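PDB 6V77: putative HpcE protein from Mycolicibacterium smegmatis, which is a putative member of the fumarylacetoacetate hydrolase family that binds a zinc ion through acidic side chains, its precise function unassigned. Local coordinates for residues V144-R156 with L261-F275. Sequence-based numbering, arbitrary orientation.
Sequences VAGVSVGQDLSER and LRTYITGVGEFTQRF. With ZN (zinc ion), chain L; EDO (1,2-ethanediol), chain N; SO4 (sulfate ion), chain O.
Two beta sheets of the fumarylacetoacetate hydrolase fold pack face to face where strand 144-151 lies over the hairpin made by strands 261-265 and 269-275, and Val-149 buries more surface in the interface than any other residue here. Its CG1, anti to the backbone N (chi1 -173°), meets Thr-263 CG2 at 3.6 Å, while CG2 points to the turn end of the hairpin, 3.5 Å from Gly-269 O and close to Ile-265 CG1 and Val-268 CG1. Val-268 and Gly-269 form a classic beta bulge opposite Ile-265, whose O accepts from both of their N atoms. The Phe-271 ring turns its edge to the strand: CE2 comes within 3.7 Å of Val-149 O, near the ring plane, while Thr-263 CB sits over one face, toward the rim. Farther along, Leu-153 CD1 meets the edge of the Phe-275 ring, with CZ 3.9 Å away. Between these apolar patches sits Gln-151, its amide held at both ends, OE1 by Glu-121 N. The next residue, Asp-152, points the other way and binds the zinc ion through OD2, alongside Glu-121 and Glu-123. A bend at chi2 (-71°) brings the Gln-151 amide across to Thr-263, and NE2 donates to OG1 at 2.8 Å, with OG1 tilted 19° from the amide plane.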
loop_
_atom_site.group_PDB
_atom_site.type_symbol
_atom_site.label_atom_id
_atom_site.label_comp_id
_atom_site.label_asym_id
_atom_site.label_seq_id
_atom_site.Cartn_x
_atom_site.Cartn_y
_atom_site.Cartn_z
ATOM N N VAL B 144 16.689 -4.112 -9.706
ATOM C CA VAL B 144 15.662 -5.142 -9.688
ATOM C C VAL B 144 16.259 -6.435 -9.164
ATOM O O VAL B 144 17.279 -6.911 -9.680
ATOM C CB VAL B 144 15.072 -5.342 -11.096
ATOM C CG1 VAL B 144 14.178 -6.617 -11.168
ATOM C CG2 VAL B 144 14.268 -4.116 -11.503
ATOM N N ALA B 145 15.606 -7.020 -8.153
ATOM C CA ALA B 145 15.995 -8.350 -7.697
ATOM C C ALA B 145 15.643 -9.400 -8.740
ATOM O O ALA B 145 16.491 -10.198 -9.153
ATOM C CB ALA B 145 15.301 -8.662 -6.371
ATOM N N GLY B 146 14.384 -9.442 -9.143
ATOM C CA GLY B 146 13.986 -10.394 -10.164
ATOM C C GLY B 146 12.556 -10.139 -10.576
ATOM O O GLY B 146 11.933 -9.171 -10.148
ATOM N N VAL B 147 12.031 -11.041 -11.415
ATOM C CA VAL B 147 10.690 -10.890 -11.961
ATOM C C VAL B 147 9.906 -12.151 -11.646
ATOM O O VAL B 147 10.472 -13.201 -11.346
ATOM C CB VAL B 147 10.698 -10.649 -13.489
ATOM C CG1 VAL B 147 11.442 -9.356 -13.810
ATOM C CG2 VAL B 147 11.313 -11.859 -14.247
ATOM N N SER B 148 8.582 -12.042 -11.720
ATOM C CA SER B 148 7.751 -13.217 -11.529
ATOM C C SER B 148 6.477 -13.047 -12.353
ATOM O O SER B 148 6.287 -12.046 -13.054
ATOM C CB SER B 148 7.471 -13.450 -10.032
ATOM O OG SER B 148 6.945 -14.771 -9.835
ATOM N N VAL B 149 5.589 -14.036 -12.254
ATOM C CA VAL B 149 4.312 -14.011 -12.962
ATOM C C VAL B 149 3.249 -13.512 -12.000
ATOM O O VAL B 149 3.240 -13.895 -10.824
ATOM C CB VAL B 149 3.931 -15.409 -13.492
ATOM C CG1 VAL B 149 2.674 -15.326 -14.384
ATOM C CG2 VAL B 149 5.094 -16.108 -14.239
ATOM N N GLY B 150 2.337 -12.670 -12.488
ATOM C CA GLY B 150 1.229 -12.217 -11.663
ATOM C C GLY B 150 -0.077 -12.165 -12.435
ATOM O O GLY B 150 -0.103 -12.177 -13.671
ATOM N N GLN B 151 -1.167 -12.112 -11.668
ATOM C CA GLN B 151 -2.500 -11.796 -12.169
ATOM C C GLN B 151 -2.960 -10.538 -11.459
ATOM O O GLN B 151 -2.821 -10.438 -10.239
ATOM C CB GLN B 151 -3.491 -12.919 -11.888
ATOM C CG GLN B 151 -3.617 -13.940 -13.023
ATOM C CD GLN B 151 -4.337 -13.389 -14.243
ATOM O OE1 GLN B 151 -5.178 -12.494 -14.134
ATOM N NE2 GLN B 151 -4.020 -13.943 -15.421
ATOM N N ASP B 152 -3.477 -9.572 -12.208
ATOM C CA ASP B 152 -4.188 -8.451 -11.586
ATOM C C ASP B 152 -5.684 -8.701 -11.760
ATOM O O ASP B 152 -6.345 -8.117 -12.618
ATOM C CB ASP B 152 -3.765 -7.116 -12.190
ATOM C CG ASP B 152 -4.487 -5.942 -11.564
ATOM O OD1 ASP B 152 -5.134 -6.122 -10.506
ATOM O OD2 ASP B 152 -4.409 -4.825 -12.102
ATOM N N LEU B 153 -6.221 -9.601 -10.932
ATOM C CA LEU B 153 -7.644 -9.910 -11.018
ATOM C C LEU B 153 -8.432 -8.684 -10.586
ATOM O O LEU B 153 -8.043 -7.989 -9.648
ATOM C CB LEU B 153 -7.991 -11.113 -10.142
ATOM C CG LEU B 153 -7.270 -12.386 -10.587
ATOM C CD1 LEU B 153 -7.408 -13.492 -9.555
ATOM C CD2 LEU B 153 -7.894 -12.836 -11.904
ATOM N N SER B 154 -9.535 -8.418 -11.280
ATOM C CA SER B 154 -10.211 -7.126 -11.181
ATOM C C SER B 154 -11.713 -7.333 -11.179
ATOM O O SER B 154 -12.256 -7.865 -12.150
ATOM C CB SER B 154 -9.815 -6.219 -12.356
ATOM O OG SER B 154 -8.387 -6.122 -12.487
ATOM N N GLU B 155 -12.394 -6.858 -10.137
ATOM C CA GLU B 155 -13.856 -6.855 -10.139
ATOM C C GLU B 155 -14.296 -5.558 -10.822
ATOM O O GLU B 155 -14.279 -4.484 -10.216
ATOM C CB GLU B 155 -14.398 -7.000 -8.716
ATOM C CG GLU B 155 -15.849 -7.438 -8.679
ATOM C CD GLU B 155 -16.747 -6.339 -9.153
ATOM O OE1 GLU B 155 -16.887 -5.344 -8.412
ATOM O OE2 GLU B 155 -17.255 -6.436 -10.285
ATOM N N ARG B 156 -14.719 -5.657 -12.094
ATOM C CA ARG B 156 -14.866 -4.449 -12.905
ATOM C C ARG B 156 -16.013 -3.557 -12.445
ATOM O O ARG B 156 -15.972 -2.347 -12.699
ATOM C CB ARG B 156 -15.065 -4.804 -14.374
ATOM C CG ARG B 156 -13.905 -5.590 -14.955
ATOM C CD ARG B 156 -12.616 -4.747 -15.045
ATOM N NE ARG B 156 -11.685 -5.404 -15.962
ATOM C CZ ARG B 156 -10.386 -5.140 -16.061
ATOM N NH1 ARG B 156 -9.806 -4.221 -15.283
ATOM N NH2 ARG B 156 -9.659 -5.816 -16.945
ATOM N N LEU B 261 -8.000 -20.755 -15.151
ATOM C CA LEU B 261 -7.244 -19.678 -15.767
ATOM C C LEU B 261 -5.772 -20.021 -15.618
ATOM O O LEU B 261 -5.247 -20.040 -14.497
ATOM C CB LEU B 261 -7.562 -18.343 -15.097
ATOM C CG LEU B 261 -6.747 -17.117 -15.519
ATOM C CD1 LEU B 261 -7.132 -16.703 -16.925
ATOM C CD2 LEU B 261 -6.984 -15.975 -14.530
ATOM N N ARG B 262 -5.109 -20.276 -16.735
ATOM C CA ARG B 262 -3.680 -20.539 -16.747
ATOM C C ARG B 262 -2.968 -19.259 -17.167
ATOM O O ARG B 262 -3.328 -18.642 -18.173
ATOM C CB ARG B 262 -3.348 -21.706 -17.687
ATOM C CG ARG B 262 -1.841 -21.918 -17.900
ATOM C CD ARG B 262 -1.560 -23.163 -18.752
ATOM N NE ARG B 262 -0.132 -23.268 -19.005
ATOM C CZ ARG B 262 0.484 -22.717 -20.049
ATOM N NH1 ARG B 262 -0.209 -22.051 -20.966
ATOM N NH2 ARG B 262 1.794 -22.847 -20.182
ATOM N N THR B 263 -1.972 -18.850 -16.386
ATOM C CA THR B 263 -1.253 -17.602 -16.581
ATOM C C THR B 263 0.216 -17.969 -16.758
ATOM O O THR B 263 0.725 -18.805 -16.010
ATOM C CB THR B 263 -1.440 -16.685 -15.360
ATOM O OG1 THR B 263 -2.836 -16.431 -15.149
ATOM C CG2 THR B 263 -0.700 -15.355 -15.513
ATOM N N TYR B 264 0.891 -17.397 -17.759
ATOM C CA TYR B 264 2.286 -17.791 -17.982
ATOM C C TYR B 264 3.133 -16.638 -18.497
ATOM O O TYR B 264 2.643 -15.715 -19.150
ATOM C CB TYR B 264 2.394 -18.962 -18.975
ATOM C CG TYR B 264 1.994 -18.594 -20.390
ATOM C CD1 TYR B 264 2.919 -18.052 -21.288
ATOM C CD2 TYR B 264 0.689 -18.779 -20.826
ATOM C CE1 TYR B 264 2.542 -17.699 -22.575
ATOM C CE2 TYR B 264 0.307 -18.426 -22.104
ATOM C CZ TYR B 264 1.243 -17.889 -22.976
ATOM O OH TYR B 264 0.853 -17.546 -24.250
ATOM N N ILE B 265 4.430 -16.717 -18.203
ATOM C CA ILE B 265 5.451 -15.904 -18.852
ATOM C C ILE B 265 6.516 -16.889 -19.312
ATOM O O ILE B 265 7.109 -17.591 -18.484
ATOM C CB ILE B 265 6.045 -14.834 -17.910
ATOM C CG1 ILE B 265 4.928 -13.886 -17.413
ATOM C CG2 ILE B 265 7.134 -14.082 -18.625
ATOM C CD1 ILE B 265 5.410 -12.741 -16.486
ATOM N N THR B 266 6.738 -16.964 -20.625
ATOM C CA THR B 266 7.505 -18.074 -21.187
ATOM C C THR B 266 8.948 -17.996 -20.715
ATOM O O THR B 266 9.583 -16.943 -20.801
ATOM C CB THR B 266 7.441 -18.058 -22.710
ATOM O OG1 THR B 266 6.058 -18.040 -23.119
ATOM C CG2 THR B 266 8.142 -19.312 -23.288
ATOM N N GLY B 267 9.444 -19.106 -20.169
ATOM C CA GLY B 267 10.771 -19.143 -19.586
ATOM C C GLY B 267 10.878 -18.621 -18.166
ATOM O O GLY B 267 11.957 -18.746 -17.559
ATOM N N VAL B 268 9.815 -18.041 -17.617
ATOM C CA VAL B 268 9.808 -17.519 -16.251
ATOM C C VAL B 268 8.931 -18.366 -15.336
ATOM O O VAL B 268 9.364 -18.782 -14.263
ATOM C CB VAL B 268 9.368 -16.041 -16.226
ATOM C CG1 VAL B 268 9.073 -15.586 -14.785
ATOM C CG2 VAL B 268 10.454 -15.172 -16.872
ATOM N N GLY B 269 7.691 -18.638 -15.742
ATOM C CA GLY B 269 6.847 -19.460 -14.894
ATOM C C GLY B 269 5.432 -19.552 -15.418
ATOM O O GLY B 269 5.045 -18.893 -16.389
ATOM N N GLU B 270 4.655 -20.391 -14.744
ATOM C CA GLU B 270 3.226 -20.436 -15.033
ATOM C C GLU B 270 2.472 -20.894 -13.795
ATOM O O GLU B 270 3.039 -21.529 -12.905
ATOM C CB GLU B 270 2.911 -21.382 -16.193
ATOM C CG GLU B 270 3.149 -22.838 -15.860
ATOM C CD GLU B 270 2.603 -23.746 -16.941
ATOM O OE1 GLU B 270 3.348 -24.035 -17.885
ATOM O OE2 GLU B 270 1.418 -24.135 -16.853
ATOM N N PHE B 271 1.167 -20.612 -13.775
ATOM C CA PHE B 271 0.300 -21.215 -12.776
ATOM C C PHE B 271 -1.131 -21.249 -13.287
ATOM O O PHE B 271 -1.519 -20.471 -14.159
ATOM C CB PHE B 271 0.387 -20.492 -11.419
ATOM C CG PHE B 271 0.107 -18.993 -11.441
ATOM C CD1 PHE B 271 -1.193 -18.500 -11.356
ATOM C CD2 PHE B 271 1.170 -18.081 -11.390
ATOM C CE1 PHE B 271 -1.444 -17.119 -11.312
ATOM C CE2 PHE B 271 0.948 -16.717 -11.352
ATOM C CZ PHE B 271 -0.358 -16.220 -11.301
ATOM N N THR B 272 -1.914 -22.158 -12.719
ATOM C CA THR B 272 -3.310 -22.303 -13.105
ATOM C C THR B 272 -4.195 -22.211 -11.867
ATOM O O THR B 272 -3.882 -22.786 -10.822
ATOM C CB THR B 272 -3.543 -23.630 -13.856
ATOM O OG1 THR B 272 -2.735 -23.660 -15.041
ATOM C CG2 THR B 272 -5.009 -23.765 -14.261
ATOM N N GLN B 273 -5.290 -21.463 -11.985
ATOM C CA GLN B 273 -6.206 -21.232 -10.875
ATOM C C GLN B 273 -7.625 -21.536 -11.318
ATOM O O GLN B 273 -8.006 -21.213 -12.444
ATOM C CB GLN B 273 -6.133 -19.790 -10.384
ATOM C CG GLN B 273 -4.742 -19.406 -9.956
ATOM C CD GLN B 273 -4.718 -18.032 -9.362
ATOM O OE1 GLN B 273 -4.894 -17.044 -10.074
ATOM N NE2 GLN B 273 -4.564 -17.955 -8.038
ATOM N N ARG B 274 -8.411 -22.135 -10.422
ATOM C CA ARG B 274 -9.819 -22.406 -10.679
ATOM C C ARG B 274 -10.683 -21.444 -9.871
ATOM O O ARG B 274 -10.400 -21.177 -8.699
ATOM C CB ARG B 274 -10.166 -23.859 -10.331
ATOM N N PHE B 275 -11.739 -20.928 -10.493
ATOM C CA PHE B 275 -12.608 -19.939 -9.866
ATOM C C PHE B 275 -13.905 -20.571 -9.389
ATOM O O PHE B 275 -14.507 -21.382 -10.101
ATOM C CB PHE B 275 -12.874 -18.795 -10.835
ATOM C CG PHE B 275 -11.666 -17.940 -11.035
ATOM C CD1 PHE B 275 -11.501 -16.785 -10.294
ATOM C CD2 PHE B 275 -10.648 -18.348 -11.891
ATOM C CE1 PHE B 275 -10.337 -16.017 -10.439
ATOM C CE2 PHE B 275 -9.505 -17.587 -12.040
ATOM C CZ PHE B 275 -9.357 -16.424 -11.317
HETATM ZN ZN ZN L . -3.546 -4.375 -14.274
HETATM C C1 EDO N . 6.043 -21.122 -18.591
HETATM O O1 EDO N . 5.264 -21.690 -19.655
HETATM C C2 EDO N . 7.501 -21.529 -18.752
HETATM O O2 EDO N . 7.866 -21.357 -20.126
HETATM S S SO4 O . -6.559 -1.786 -15.753
HETATM O O1 SO4 O . -6.855 -1.777 -17.181
HETATM O O2 SO4 O . -7.603 -2.484 -15.000
HETATM O O3 SO4 O . -5.284 -2.459 -15.494
HETATM O O4 SO4 O . -6.432 -0.407 -15.285
HETATM O O HOH W 1 -1.925 -3.452 -13.207
#